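Local coordinates for protein trans-2-enoyl-CoA reductase [NADH] (Treponema denticola, PDB 4GGP) that catalyses the NADH-dependent reduction of the carbon-carbon double bond of crotonyl-CoA, giving butyryl-CoA in fatty acid synthesis, and in vitro also reduces hexenoyl- and dodecenoyl-CoA, at residues A[238-243]-A[288-293]; A[296-301]-A[351-356]; A[54-59]-A[142-147]; A[278-283]-A[309-314]; A[24-29]-A[384-389]. All coordinates share one frame; numbering follows the deposited sequence.

Contact 1: A[238-243]-A[288-293]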
# COMPACT_ATOMS: atom_id res chain seq x y z
N GLU A 238 0.48 -13.08 -15.72
CA GLU A 238 1.10 -13.05 -17.04
C GLU A 238 0.38 -12.09 -17.98
O GLU A 238 0.98 -11.50 -18.87
CB GLU A 238 1.15 -14.45 -17.65
CG GLU A 238 2.11 -15.39 -16.94
CD GLU A 238 3.55 -14.94 -17.01
OE1 GLU A 238 3.94 -14.34 -18.04
OE2 GLU A 238 4.30 -15.17 -16.04
N ALA A 239 -0.93 -11.93 -17.76
CA ALA A 239 -1.76 -11.11 -18.63
C ALA A 239 -1.35 -9.65 -18.64
O ALA A 239 -1.64 -8.93 -19.60
CB ALA A 239 -3.22 -11.25 -18.23
N THR A 240 -0.68 -9.19 -17.59
CA THR A 240 -0.30 -7.79 -17.50
C THR A 240 1.21 -7.56 -17.43
O THR A 240 1.65 -6.50 -17.00
CB THR A 240 -0.96 -7.08 -16.30
OG1 THR A 240 -0.54 -7.72 -15.08
CG2 THR A 240 -2.47 -7.15 -16.40
N GLN A 241 1.99 -8.55 -17.87
CA GLN A 241 3.44 -8.42 -17.85
C GLN A 241 3.93 -7.30 -18.77
O GLN A 241 5.05 -6.81 -18.62
CB GLN A 241 4.12 -9.74 -18.23
CG GLN A 241 3.86 -10.89 -17.27
CD GLN A 241 4.56 -10.75 -15.93
OE1 GLN A 241 5.24 -9.75 -15.67
NE2 GLN A 241 4.41 -11.75 -15.07
N ALA A 242 3.09 -6.89 -19.71
CA ALA A 242 3.44 -5.83 -20.64
C ALA A 242 3.65 -4.50 -19.92
O ALA A 242 4.40 -3.65 -20.39
CB ALA A 242 2.36 -5.68 -21.71
N LEU A 243 2.99 -4.33 -18.78
CA LEU A 243 3.13 -3.12 -17.99
C LEU A 243 4.04 -3.34 -16.78
O LEU A 243 4.88 -2.49 -16.46
CB LEU A 243 1.76 -2.62 -17.52
CG LEU A 243 0.70 -2.41 -18.60
CD1 LEU A 243 -0.48 -1.65 -18.04
CD2 LEU A 243 1.29 -1.69 -19.80
N ILE A 288 -5.84 1.24 -15.84
CA ILE A 288 -5.01 0.20 -16.42
C ILE A 288 -5.87 -0.87 -17.08
O ILE A 288 -6.80 -1.38 -16.46
CB ILE A 288 -4.09 -0.44 -15.36
CG1 ILE A 288 -3.13 0.59 -14.78
CG2 ILE A 288 -3.32 -1.61 -15.95
CD1 ILE A 288 -3.20 0.69 -13.27
N PRO A 289 -5.57 -1.21 -18.34
CA PRO A 289 -6.28 -2.29 -19.02
C PRO A 289 -6.08 -3.62 -18.28
O PRO A 289 -5.02 -3.81 -17.67
CB PRO A 289 -5.61 -2.35 -20.39
CG PRO A 289 -5.02 -0.99 -20.59
CD PRO A 289 -4.59 -0.55 -19.22
N VAL A 290 -7.09 -4.48 -18.32
CA VAL A 290 -7.06 -5.81 -17.70
C VAL A 290 -7.22 -5.82 -16.17
O VAL A 290 -7.99 -6.62 -15.64
CB VAL A 290 -5.82 -6.65 -18.12
CG1 VAL A 290 -5.88 -8.04 -17.51
CG2 VAL A 290 -5.73 -6.74 -19.63
N ILE A 291 -6.50 -4.93 -15.48
CA ILE A 291 -6.42 -4.96 -14.02
C ILE A 291 -7.76 -5.04 -13.26
O ILE A 291 -7.92 -5.92 -12.41
CB ILE A 291 -5.52 -3.83 -13.44
CG1 ILE A 291 -4.04 -4.18 -13.63
CG2 ILE A 291 -5.79 -3.63 -11.96
CD1 ILE A 291 -3.60 -5.40 -12.85
N PRO A 292 -8.73 -4.16 -13.56
CA PRO A 292 -9.97 -4.27 -12.79
C PRO A 292 -10.73 -5.57 -13.03
O PRO A 292 -11.44 -6.04 -12.14
CB PRO A 292 -10.79 -3.07 -13.28
CG PRO A 292 -9.78 -2.10 -13.79
CD PRO A 292 -8.72 -2.95 -14.41
N LEU A 293 -10.59 -6.15 -14.22
CA LEU A 293 -11.24 -7.43 -14.51
C LEU A 293 -10.46 -8.57 -13.85
O LEU A 293 -11.04 -9.53 -13.35
CB LEU A 293 -11.37 -7.66 -16.02
CG LEU A 293 -11.97 -9.00 -16.43
CD1 LEU A 293 -13.41 -9.14 -15.91
CD2 LEU A 293 -11.92 -9.20 -17.94
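Leu243 and Ile288 form the tight end of this contact. The methyl Leu243 CD1 lies 3.5 Å from Ile288 CG2, and the two side chains lie alongside each other, pointing opposite ways. Both are buried; Pro168 packs on Leu243 and Leu166 on Ile288. Pro289 adds a lighter touch, with its CD 4.4 Å from Leu243 CD1.

Thr240 holds the middle. It takes part through its methyl group, not its hydroxyl. With chi1 at 61°, OG1 sits between the backbone N and the carbonyl carbon, and CG2 is directed at the other segment. Thr240 CG2 lies 3.7 Å from Val290 CG1 and 4.1 Å from Ile291 CD1. Thr240 and Val290 are both N-cap residues, and the side chain of Thr240 makes no capping bond. The side chains meet through carbon atoms.

The loose end is at Ala239, where CB stays 4.2 Å from Val290 CG1. Ala239 and Val290 are both partly open to solvent, unlike the Leu243 end. Phe173 of strand 173-178 packs against Pro289 and Val290.

The pair joins the starts of two helices, 241-244 and 291-305, beside the catalytic centre. The side chain of Thr240 is about 4 Å from that of Tyr244, the probable proton donor. That of Ile291 is about 5 Å from the substrate-binding Tyr234. Tyr244 and the NAD-binding Lys253 have the Tyr-x8-Lys spacing of the active site in the TER reductase family.

Contact 2: A[296-301]-A[351-356]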
# COMPACT_ATOMS: atom_id res chain seq x y z
N ALA A 296 -11.33 -8.53 -9.99
CA ALA A 296 -12.67 -9.05 -9.74
C ALA A 296 -12.68 -10.57 -9.85
O ALA A 296 -13.36 -11.25 -9.08
CB ALA A 296 -13.67 -8.43 -10.72
N SER A 297 -11.91 -11.10 -10.79
CA SER A 297 -11.85 -12.54 -11.02
C SER A 297 -11.00 -13.21 -9.94
O SER A 297 -11.34 -14.30 -9.47
CB SER A 297 -11.27 -12.84 -12.40
OG SER A 297 -12.02 -12.18 -13.42
N LEU A 298 -9.91 -12.56 -9.56
CA LEU A 298 -9.04 -13.07 -8.51
C LEU A 298 -9.82 -13.17 -7.21
O LEU A 298 -9.78 -14.19 -6.53
CB LEU A 298 -7.84 -12.14 -8.32
CG LEU A 298 -6.76 -12.63 -7.35
CD1 LEU A 298 -6.07 -13.85 -7.93
CD2 LEU A 298 -5.76 -11.52 -7.04
N PHE A 299 -10.53 -12.09 -6.87
CA PHE A 299 -11.34 -12.03 -5.66
C PHE A 299 -12.35 -13.17 -5.61
O PHE A 299 -12.47 -13.85 -4.59
CB PHE A 299 -12.07 -10.69 -5.55
CG PHE A 299 -11.15 -9.51 -5.27
CD1 PHE A 299 -9.82 -9.70 -4.97
CD2 PHE A 299 -11.64 -8.21 -5.31
CE1 PHE A 299 -8.98 -8.63 -4.72
CE2 PHE A 299 -10.81 -7.13 -5.05
CZ PHE A 299 -9.48 -7.34 -4.76
N LYS A 300 -13.06 -13.37 -6.71
CA LYS A 300 -14.03 -14.46 -6.80
C LYS A 300 -13.36 -15.80 -6.51
O LYS A 300 -13.79 -16.54 -5.64
CB LYS A 300 -14.67 -14.48 -8.19
CG LYS A 300 -15.72 -15.56 -8.38
CD LYS A 300 -16.99 -15.23 -7.61
CE LYS A 300 -18.11 -16.19 -7.95
NZ LYS A 300 -19.38 -15.79 -7.28
N VAL A 301 -12.28 -16.08 -7.23
CA VAL A 301 -11.59 -17.36 -7.16
C VAL A 301 -10.98 -17.61 -5.78
O VAL A 301 -11.08 -18.71 -5.23
CB VAL A 301 -10.49 -17.47 -8.25
CG1 VAL A 301 -9.54 -18.62 -7.96
CG2 VAL A 301 -11.13 -17.60 -9.63
N LYS A 351 -4.95 -20.19 -13.23
CA LYS A 351 -5.64 -20.90 -14.30
C LYS A 351 -7.14 -20.61 -14.28
O LYS A 351 -7.74 -20.33 -15.32
CB LYS A 351 -5.42 -22.41 -14.18
CG LYS A 351 -4.52 -23.02 -15.24
CD LYS A 351 -3.07 -23.01 -14.81
CE LYS A 351 -2.22 -23.86 -15.74
NZ LYS A 351 -2.33 -23.39 -17.15
N ALA A 352 -7.73 -20.68 -13.10
CA ALA A 352 -9.16 -20.41 -12.94
C ALA A 352 -9.49 -18.96 -13.26
O ALA A 352 -10.51 -18.67 -13.89
CB ALA A 352 -9.61 -20.75 -11.53
N VAL A 353 -8.63 -18.04 -12.83
CA VAL A 353 -8.82 -16.62 -13.10
C VAL A 353 -8.82 -16.33 -14.60
O VAL A 353 -9.69 -15.62 -15.10
CB VAL A 353 -7.75 -15.77 -12.39
CG1 VAL A 353 -7.73 -14.37 -12.96
CG2 VAL A 353 -8.00 -15.74 -10.89
N SER A 354 -7.83 -16.87 -15.31
CA SER A 354 -7.75 -16.74 -16.76
C SER A 354 -9.00 -17.25 -17.47
O SER A 354 -9.48 -16.64 -18.42
CB SER A 354 -6.52 -17.48 -17.29
OG SER A 354 -5.33 -16.95 -16.74
N ALA A 355 -9.51 -18.39 -17.01
CA ALA A 355 -10.73 -18.96 -17.58
C ALA A 355 -11.90 -18.01 -17.36
O ALA A 355 -12.71 -17.79 -18.25
CB ALA A 355 -11.02 -20.32 -16.97
N LEU A 356 -11.96 -17.45 -16.15
CA LEU A 356 -13.00 -16.48 -15.82
C LEU A 356 -12.94 -15.25 -16.73
O LEU A 356 -13.97 -14.77 -17.20
CB LEU A 356 -12.90 -16.06 -14.36
CG LEU A 356 -14.02 -16.54 -13.44
CD1 LEU A 356 -14.29 -18.01 -13.65
CD2 LEU A 356 -13.68 -16.26 -11.98
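Ser297 OG packs against Leu356 CB at 4.1 Å, but its hydrogen bond goes to Leu293 O, one turn earlier in its own helix. The torsion explains this. OG stands beside the backbone N, with chi1 at -56°, and so points back along the helix. The hydroxyl is satisfied without help from the other segment. Ser297 CB packs on Leu356 CB as well, and it also lies 3.9 Å from Val353 CG1. The small side chain is consistent with the close approach of the backbones, 5.5 Å between Ser297 CA and Val353 CA.

Val353 is the central group. Its two methyls are divided between neighbours. CG1 goes to Ser297, while Val353 CG2 lies 3.7 Å from Leu298 CA and also meets Leu298 CD1 and Val301 CG2.

This is helix-on-helix packing. Over these segments helix 291-305 and helix 347-359 run with an angle of 128° between their directions, and their axes approach to 9.0 Å. It ties the catalytic region to the part of the chain that belongs to the enoyl reductase FAD-binding family.

Toward the outer side, Val301 CG2 meets Leu356 CD2 at 3.7 Å. These two branches run antiparallel, side by side. Val301 CG2 also reaches Ala352 CB at 4.0 Å. Lys300 only brushes Leu356 with its CG, at about a right angle, and its ammonium turns off elsewhere. On the inner side Leu298 also touches Val349 and Gln350, and its side chain is about 6 Å from the substrate-binding Tyr234.

Contact 3: A[54-59]-A[142-147]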
# COMPACT_ATOMS: atom_id res chain seq x y z
N LEU A 54 9.56 3.07 11.49
CA LEU A 54 9.24 4.20 10.63
C LEU A 54 8.47 3.72 9.42
O LEU A 54 8.93 2.83 8.70
CB LEU A 54 10.52 4.89 10.17
CG LEU A 54 10.32 6.05 9.19
CD1 LEU A 54 9.57 7.20 9.86
CD2 LEU A 54 11.66 6.53 8.64
N VAL A 55 7.30 4.30 9.17
CA VAL A 55 6.49 3.93 8.01
C VAL A 55 6.27 5.13 7.10
O VAL A 55 5.54 6.06 7.45
CB VAL A 55 5.12 3.35 8.43
CG1 VAL A 55 4.29 3.01 7.19
CG2 VAL A 55 5.30 2.10 9.28
N LEU A 56 6.90 5.11 5.93
CA LEU A 56 6.71 6.14 4.92
C LEU A 56 5.50 5.80 4.06
O LEU A 56 5.53 4.82 3.30
CB LEU A 56 7.95 6.26 4.03
CG LEU A 56 9.28 6.72 4.64
CD1 LEU A 56 9.08 7.53 5.93
CD2 LEU A 56 10.21 5.55 4.87
N GLY A 57 4.45 6.61 4.15
CA GLY A 57 3.20 6.33 3.48
C GLY A 57 2.26 5.56 4.40
O GLY A 57 1.73 4.52 4.03
N CYS A 58 2.06 6.11 5.59
CA CYS A 58 1.39 5.41 6.67
C CYS A 58 -0.14 5.53 6.74
O CYS A 58 -0.75 4.96 7.63
CB CYS A 58 1.93 5.93 8.00
SG CYS A 58 1.45 7.65 8.30
N SER A 59 -0.75 6.29 5.83
CA SER A 59 -2.16 6.66 5.99
C SER A 59 -3.19 5.77 5.27
O SER A 59 -4.38 5.87 5.54
CB SER A 59 -2.37 8.11 5.57
OG SER A 59 -2.03 8.29 4.21
N ASP A 142 14.49 0.10 13.90
CA ASP A 142 14.85 -1.29 13.57
C ASP A 142 14.01 -1.87 12.43
O ASP A 142 14.32 -2.94 11.89
CB ASP A 142 14.77 -2.18 14.81
CG ASP A 142 13.42 -2.13 15.48
OD1 ASP A 142 13.25 -1.33 16.44
OD2 ASP A 142 12.52 -2.88 15.05
N LEU A 143 12.94 -1.17 12.06
CA LEU A 143 12.16 -1.51 10.88
C LEU A 143 11.70 -0.23 10.18
O LEU A 143 11.07 0.63 10.79
CB LEU A 143 10.96 -2.39 11.25
CG LEU A 143 9.96 -2.73 10.13
CD1 LEU A 143 10.59 -3.61 9.06
CD2 LEU A 143 8.72 -3.38 10.70
N ILE A 144 12.04 -0.11 8.91
CA ILE A 144 11.61 1.01 8.10
C ILE A 144 10.81 0.52 6.89
O ILE A 144 11.33 -0.18 6.03
CB ILE A 144 12.82 1.83 7.62
CG1 ILE A 144 13.62 2.33 8.83
CG2 ILE A 144 12.37 2.99 6.74
CD1 ILE A 144 14.84 3.10 8.45
N VAL A 145 9.54 0.90 6.83
CA VAL A 145 8.68 0.45 5.74
C VAL A 145 8.40 1.57 4.76
O VAL A 145 7.89 2.63 5.14
CB VAL A 145 7.35 -0.12 6.27
CG1 VAL A 145 6.43 -0.51 5.11
CG2 VAL A 145 7.62 -1.31 7.18
N TYR A 146 8.75 1.32 3.50
CA TYR A 146 8.55 2.29 2.43
C TYR A 146 7.34 1.89 1.60
O TYR A 146 7.40 0.94 0.82
CB TYR A 146 9.79 2.39 1.55
CG TYR A 146 9.81 3.64 0.69
CD1 TYR A 146 10.45 4.79 1.13
CD2 TYR A 146 9.16 3.67 -0.54
CE1 TYR A 146 10.46 5.94 0.35
CE2 TYR A 146 9.17 4.80 -1.32
CZ TYR A 146 9.82 5.93 -0.87
OH TYR A 146 9.81 7.06 -1.66
N SER A 147 6.25 2.64 1.76
CA SER A 147 5.00 2.36 1.07
C SER A 147 4.38 3.66 0.57
O SER A 147 3.26 4.01 0.92
CB SER A 147 4.03 1.67 2.03
OG SER A 147 2.81 1.35 1.38
O HOH W 1 0.48 2.97 1.80
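Leu54 and Val145 are linked by one of four backbone hydrogen bonds that join these two parallel strands. Val145 N donates to Leu54 O at 2.8 Å, with an angle of 163° at the hydrogen. Leu54 N binds Leu143 O, and Leu56 N binds Val145 O. The ladder closes past the end of the strands, where Ser147 N meets Leu56 O at 2.8 Å. Weaker CA-H...O contacts fill in between, such as Gly57 CA to Ser147 O at 3.5 Å.

Side chains pack on the sheet face that carries Leu54, Leu56, Ile144 and Tyr146. Leu56 CD2 lies 3.8 Å from Ile144 CG2 and 3.8 Å from Tyr146 CD1. Tyr146 CG is anti to the backbone N, chi1 -163°, and Leu56 CD2 meets the ring obliquely. Val55 and Val145 meet on the other face.

This is the heart of a Rossmann fold. Strand 52-56 comes first in the chain order of the sheet and 141-146 fourth, yet they lie side by side. The chain reverses its direction of travel across the sheet here, and dinucleotides bind at the carboxyl ends of such a pair. Gly57 and Cys58, which follow the first strand, bind NAD. Gly57 has a positive phi, 93°, as the chain leaves the strand. A water bridges the strand ends, 3.0 Å from Gly57 O and 2.9 Å from Ser147 OG.

Helix 208-219 covers the Leu56 face. Leu217 touches Leu54 and Ile144, and Trp213 touches Leu56 and Tyr146. The hydroxyl of Tyr146 is hydrogen-bonded to Asp209 OD2, which ties the ring to that helix.

Contact 4: A[278-283]-A[309-314]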
# COMPACT_ATOMS: atom_id res chain seq x y z
N LYS A 278 0.37 -8.87 -2.80
CA LYS A 278 -0.74 -9.29 -3.66
C LYS A 278 -1.42 -8.10 -4.33
O LYS A 278 -1.27 -6.95 -3.89
CB LYS A 278 -1.75 -10.10 -2.85
CG LYS A 278 -2.73 -9.25 -2.05
CD LYS A 278 -3.71 -10.12 -1.27
CE LYS A 278 -4.57 -10.97 -2.19
NZ LYS A 278 -5.73 -10.20 -2.70
N GLY A 279 -2.17 -8.36 -5.39
CA GLY A 279 -2.91 -7.31 -6.08
C GLY A 279 -4.18 -6.93 -5.34
O GLY A 279 -4.91 -7.80 -4.86
N LEU A 280 -4.43 -5.63 -5.23
CA LEU A 280 -5.62 -5.12 -4.56
C LEU A 280 -6.11 -3.89 -5.30
O LEU A 280 -5.44 -3.40 -6.21
CB LEU A 280 -5.32 -4.79 -3.10
CG LEU A 280 -5.01 -5.99 -2.19
CD1 LEU A 280 -4.60 -5.55 -0.80
CD2 LEU A 280 -6.20 -6.95 -2.13
N VAL A 281 -7.29 -3.40 -4.92
CA VAL A 281 -7.85 -2.21 -5.55
C VAL A 281 -7.06 -0.98 -5.12
O VAL A 281 -6.98 -0.67 -3.94
CB VAL A 281 -9.34 -2.02 -5.18
CG1 VAL A 281 -9.88 -0.75 -5.82
CG2 VAL A 281 -10.15 -3.22 -5.62
N THR A 282 -6.47 -0.30 -6.10
CA THR A 282 -5.74 0.94 -5.83
C THR A 282 -6.39 2.11 -6.57
O THR A 282 -7.26 1.90 -7.42
CB THR A 282 -4.26 0.86 -6.27
OG1 THR A 282 -4.18 0.77 -7.69
CG2 THR A 282 -3.57 -0.34 -5.64
N ARG A 283 -5.96 3.32 -6.25
CA ARG A 283 -6.49 4.52 -6.89
C ARG A 283 -6.28 4.48 -8.40
O ARG A 283 -7.13 4.91 -9.17
CB ARG A 283 -5.83 5.77 -6.31
CG ARG A 283 -6.31 7.08 -6.92
CD ARG A 283 -5.54 8.27 -6.38
NE ARG A 283 -5.97 9.53 -6.98
CZ ARG A 283 -6.88 10.34 -6.45
NH1 ARG A 283 -7.45 10.04 -5.29
NH2 ARG A 283 -7.22 11.46 -7.08
N GLU A 309 -7.11 -12.36 0.79
CA GLU A 309 -6.56 -11.46 1.80
C GLU A 309 -6.78 -9.99 1.42
O GLU A 309 -6.69 -9.63 0.25
CB GLU A 309 -5.06 -11.70 1.98
CG GLU A 309 -4.65 -13.01 2.64
CD GLU A 309 -3.13 -13.15 2.75
OE1 GLU A 309 -2.45 -13.00 1.71
OE2 GLU A 309 -2.62 -13.38 3.87
N GLY A 310 -7.06 -9.16 2.42
CA GLY A 310 -7.01 -7.71 2.26
C GLY A 310 -5.68 -7.21 2.77
O GLY A 310 -4.76 -8.00 3.00
N CYS A 311 -5.56 -5.90 2.97
CA CYS A 311 -4.28 -5.30 3.37
C CYS A 311 -3.78 -5.82 4.72
O CYS A 311 -2.61 -6.18 4.84
CB CYS A 311 -4.38 -3.77 3.40
SG CYS A 311 -4.50 -3.02 1.78
N ILE A 312 -4.65 -5.87 5.72
CA ILE A 312 -4.23 -6.22 7.06
C ILE A 312 -3.91 -7.71 7.20
O ILE A 312 -3.04 -8.09 7.98
CB ILE A 312 -5.25 -5.74 8.14
CG1 ILE A 312 -4.62 -5.80 9.54
CG2 ILE A 312 -6.54 -6.54 8.07
CD1 ILE A 312 -3.47 -4.81 9.74
N GLU A 313 -4.59 -8.55 6.43
CA GLU A 313 -4.27 -9.97 6.42
C GLU A 313 -2.91 -10.19 5.77
O GLU A 313 -2.10 -10.99 6.24
CB GLU A 313 -5.35 -10.78 5.68
CG GLU A 313 -6.68 -10.90 6.42
CD GLU A 313 -7.62 -9.74 6.13
OE1 GLU A 313 -7.27 -8.87 5.32
OE2 GLU A 313 -8.73 -9.71 6.73
N GLN A 314 -2.67 -9.47 4.67
CA GLN A 314 -1.38 -9.54 3.99
C GLN A 314 -0.22 -9.16 4.90
O GLN A 314 0.78 -9.88 4.97
CB GLN A 314 -1.37 -8.59 2.79
CG GLN A 314 -1.88 -9.21 1.50
CD GLN A 314 -0.77 -9.85 0.69
OE1 GLN A 314 -0.03 -9.17 -0.02
NE2 GLN A 314 -0.66 -11.16 0.79
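Lys278 reaches Glu309 by coiling its side chain. CG sits between the backbone N and the carbonyl carbon, with chi1 at 81°, and two further bends at chi3 and chi4 turn the ammonium toward Glu309 O. Gln314 is bent at chi2, -91°, which lays its amide over the start of the lysine chain.

The site is the loop that follows strand 270-276 of the Rossmann-type sheet. Leu280 in this loop binds NAD, together with Val281 and Thr282. The partner is the N-terminal end of helix 311-323.

Lys278 is held at both ends. Its backbone N gives a nearly straight hydrogen bond to Gln314 OE1 at 2.8 Å, reaching the oxygen from 41° above the amide carbonyl plane. Lys278 NZ donates to Glu309 O at 3.2 Å, in the plane of the Glu309 backbone carbonyl, and makes a weak bond to Gly279 O. Between the ends, Lys278 CG lies 3.4 Å from Gln314 CD.

A second shell fixes the amide. Gln314 NE2 donates to Glu309 OE1 at 2.7 Å and also to Ile340 O, which sets which way the amide is turned. Glu309 OE2 in turn makes a salt bridge to Arg317.

Gly310 is the N-cap of the helix, and its N is bound by the side chain of Glu313, three residues on, at OE1. Leu280 packs against this helix start with both methyls. It also touches Tyr62 and Phe299. Leu280 CD2 lies 3.6 Å from Glu309 O, while its CD1 lies 3.6 Å from Cys311 SG.

Contact 5: A[24-29]-A[384-389]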
# COMPACT_ATOMS: atom_id res chain seq x y z
N CYS A 24 -14.03 5.90 7.97
CA CYS A 24 -12.58 5.73 7.93
C CYS A 24 -12.07 5.22 9.28
O CYS A 24 -11.16 4.39 9.35
CB CYS A 24 -11.91 7.06 7.57
SG CYS A 24 -12.03 7.50 5.84
N LYS A 25 -12.68 5.73 10.34
CA LYS A 25 -12.33 5.38 11.71
C LYS A 25 -12.69 3.93 12.04
O LYS A 25 -11.90 3.20 12.63
CB LYS A 25 -13.06 6.31 12.68
CG LYS A 25 -12.85 6.00 14.16
CD LYS A 25 -13.85 6.78 15.00
CE LYS A 25 -13.58 6.64 16.50
NZ LYS A 25 -14.46 5.67 17.19
N LYS A 26 -13.91 3.53 11.67
CA LYS A 26 -14.35 2.16 11.87
C LYS A 26 -13.42 1.21 11.11
O LYS A 26 -13.10 0.12 11.59
CB LYS A 26 -15.80 2.00 11.41
CG LYS A 26 -16.40 0.61 11.60
CD LYS A 26 -16.46 0.19 13.06
CE LYS A 26 -17.34 -1.04 13.22
NZ LYS A 26 -17.12 -2.03 12.14
N GLY A 27 -12.99 1.64 9.93
CA GLY A 27 -12.08 0.86 9.11
C GLY A 27 -10.77 0.60 9.82
O GLY A 27 -10.28 -0.53 9.82
N VAL A 28 -10.18 1.64 10.40
CA VAL A 28 -8.95 1.49 11.16
C VAL A 28 -9.14 0.60 12.38
O VAL A 28 -8.33 -0.30 12.64
CB VAL A 28 -8.38 2.85 11.62
CG1 VAL A 28 -7.19 2.64 12.56
CG2 VAL A 28 -7.99 3.69 10.42
N GLU A 29 -10.22 0.84 13.12
CA GLU A 29 -10.52 0.02 14.30
C GLU A 29 -10.72 -1.46 13.97
O GLU A 29 -10.33 -2.33 14.74
CB GLU A 29 -11.74 0.57 15.05
CG GLU A 29 -11.49 1.91 15.72
CD GLU A 29 -12.72 2.46 16.43
OE1 GLU A 29 -13.83 1.93 16.19
OE2 GLU A 29 -12.57 3.41 17.22
N PHE A 384 -16.49 4.44 3.01
CA PHE A 384 -17.87 4.10 2.65
C PHE A 384 -18.10 2.59 2.63
O PHE A 384 -17.15 1.81 2.58
CB PHE A 384 -18.24 4.72 1.30
CG PHE A 384 -18.23 6.22 1.30
CD1 PHE A 384 -19.29 6.94 1.85
CD2 PHE A 384 -17.17 6.92 0.74
CE1 PHE A 384 -19.28 8.32 1.84
CE2 PHE A 384 -17.16 8.31 0.73
CZ PHE A 384 -18.22 9.01 1.28
N ASP A 385 -19.37 2.20 2.69
CA ASP A 385 -19.77 0.79 2.67
C ASP A 385 -19.09 -0.01 3.79
O ASP A 385 -18.84 -1.20 3.64
CB ASP A 385 -19.47 0.15 1.32
CG ASP A 385 -20.27 -1.11 1.08
OD1 ASP A 385 -21.49 -1.10 1.34
OD2 ASP A 385 -19.68 -2.12 0.64
N VAL A 386 -18.78 0.66 4.89
CA VAL A 386 -18.16 0.00 6.04
C VAL A 386 -19.25 -0.52 6.96
O VAL A 386 -20.21 0.19 7.26
CB VAL A 386 -17.24 0.96 6.82
CG1 VAL A 386 -16.73 0.31 8.09
CG2 VAL A 386 -16.06 1.41 5.95
N GLU A 387 -19.11 -1.77 7.39
CA GLU A 387 -20.09 -2.43 8.24
C GLU A 387 -20.23 -1.72 9.58
O GLU A 387 -19.24 -1.35 10.20
CB GLU A 387 -19.69 -3.89 8.47
CG GLU A 387 -20.56 -4.65 9.47
CD GLU A 387 -21.85 -5.16 8.86
OE1 GLU A 387 -22.02 -5.03 7.63
OE2 GLU A 387 -22.69 -5.71 9.61
N GLY A 388 -21.47 -1.53 10.03
CA GLY A 388 -21.71 -0.94 11.34
C GLY A 388 -21.89 0.57 11.32
O GLY A 388 -22.19 1.18 12.34
N ILE A 389 -21.68 1.18 10.15
CA ILE A 389 -21.85 2.62 10.01
C ILE A 389 -23.22 2.93 9.42
O ILE A 389 -23.62 2.33 8.42
CB ILE A 389 -20.74 3.23 9.12
CG1 ILE A 389 -19.36 2.99 9.74
CG2 ILE A 389 -20.98 4.73 8.91
CD1 ILE A 389 -19.12 3.74 11.04
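Val386 meets Lys26 at the first position of a type II beta turn, Val386 to Ile389, that lies against helix 21-38. Val386 CG1 lies 3.5 Å from Lys26 CG and 3.8 Å from Lys26 CB, so the valine covers the root of the lysine chain. The backbone N of Val386 is hydrogen-bonded to Tyr391 OH, which helps to place the turn.

Glu387 follows, and takes part through its carbonyl group. Lys26 CG is anti to the backbone N and the chain then bends at chi2, 62°, and chi4. This carries Lys26 NZ to Glu387 O, where it donates a hydrogen bond of 3.0 Å from a position tilted 32° out of the carbonyl plane. The same ammonium also forms a salt bridge with Asp30, one helix turn on.

Gly388 takes the third position of the turn with a positive phi, as is usual for type II turns. Both Glu387 and Gly388 are exposed, so this side of the contact faces solvent.

Ile389 closes the turn with a weak bond from its N to Val386 O. Its side chain returns to the helix, with Ile389 CD1 3.8 Å from Lys26 CB.

Overall arrangement
Contacts 1 and 2 share helix 291-305, with centres about 13 Å apart. Contact 4 has its centre about 16 Å from the centre of each. It touches contact 2 through Phe299, which packs on Lys278, Leu280 and Val281. Contact 3 lies in the parallel sheet, about 27 Å from contact 1 between centres and on the opposite side of the chain's centre. It closes before contacts 1, 2 and 4 open. Contact 5 joins segments near the two ends of the chain and encloses all the others. Contacts 3 and 4 both carry NAD-binding residues, their centres about 17 Å apart, while contact 1 lies beside the probable proton donor Tyr244.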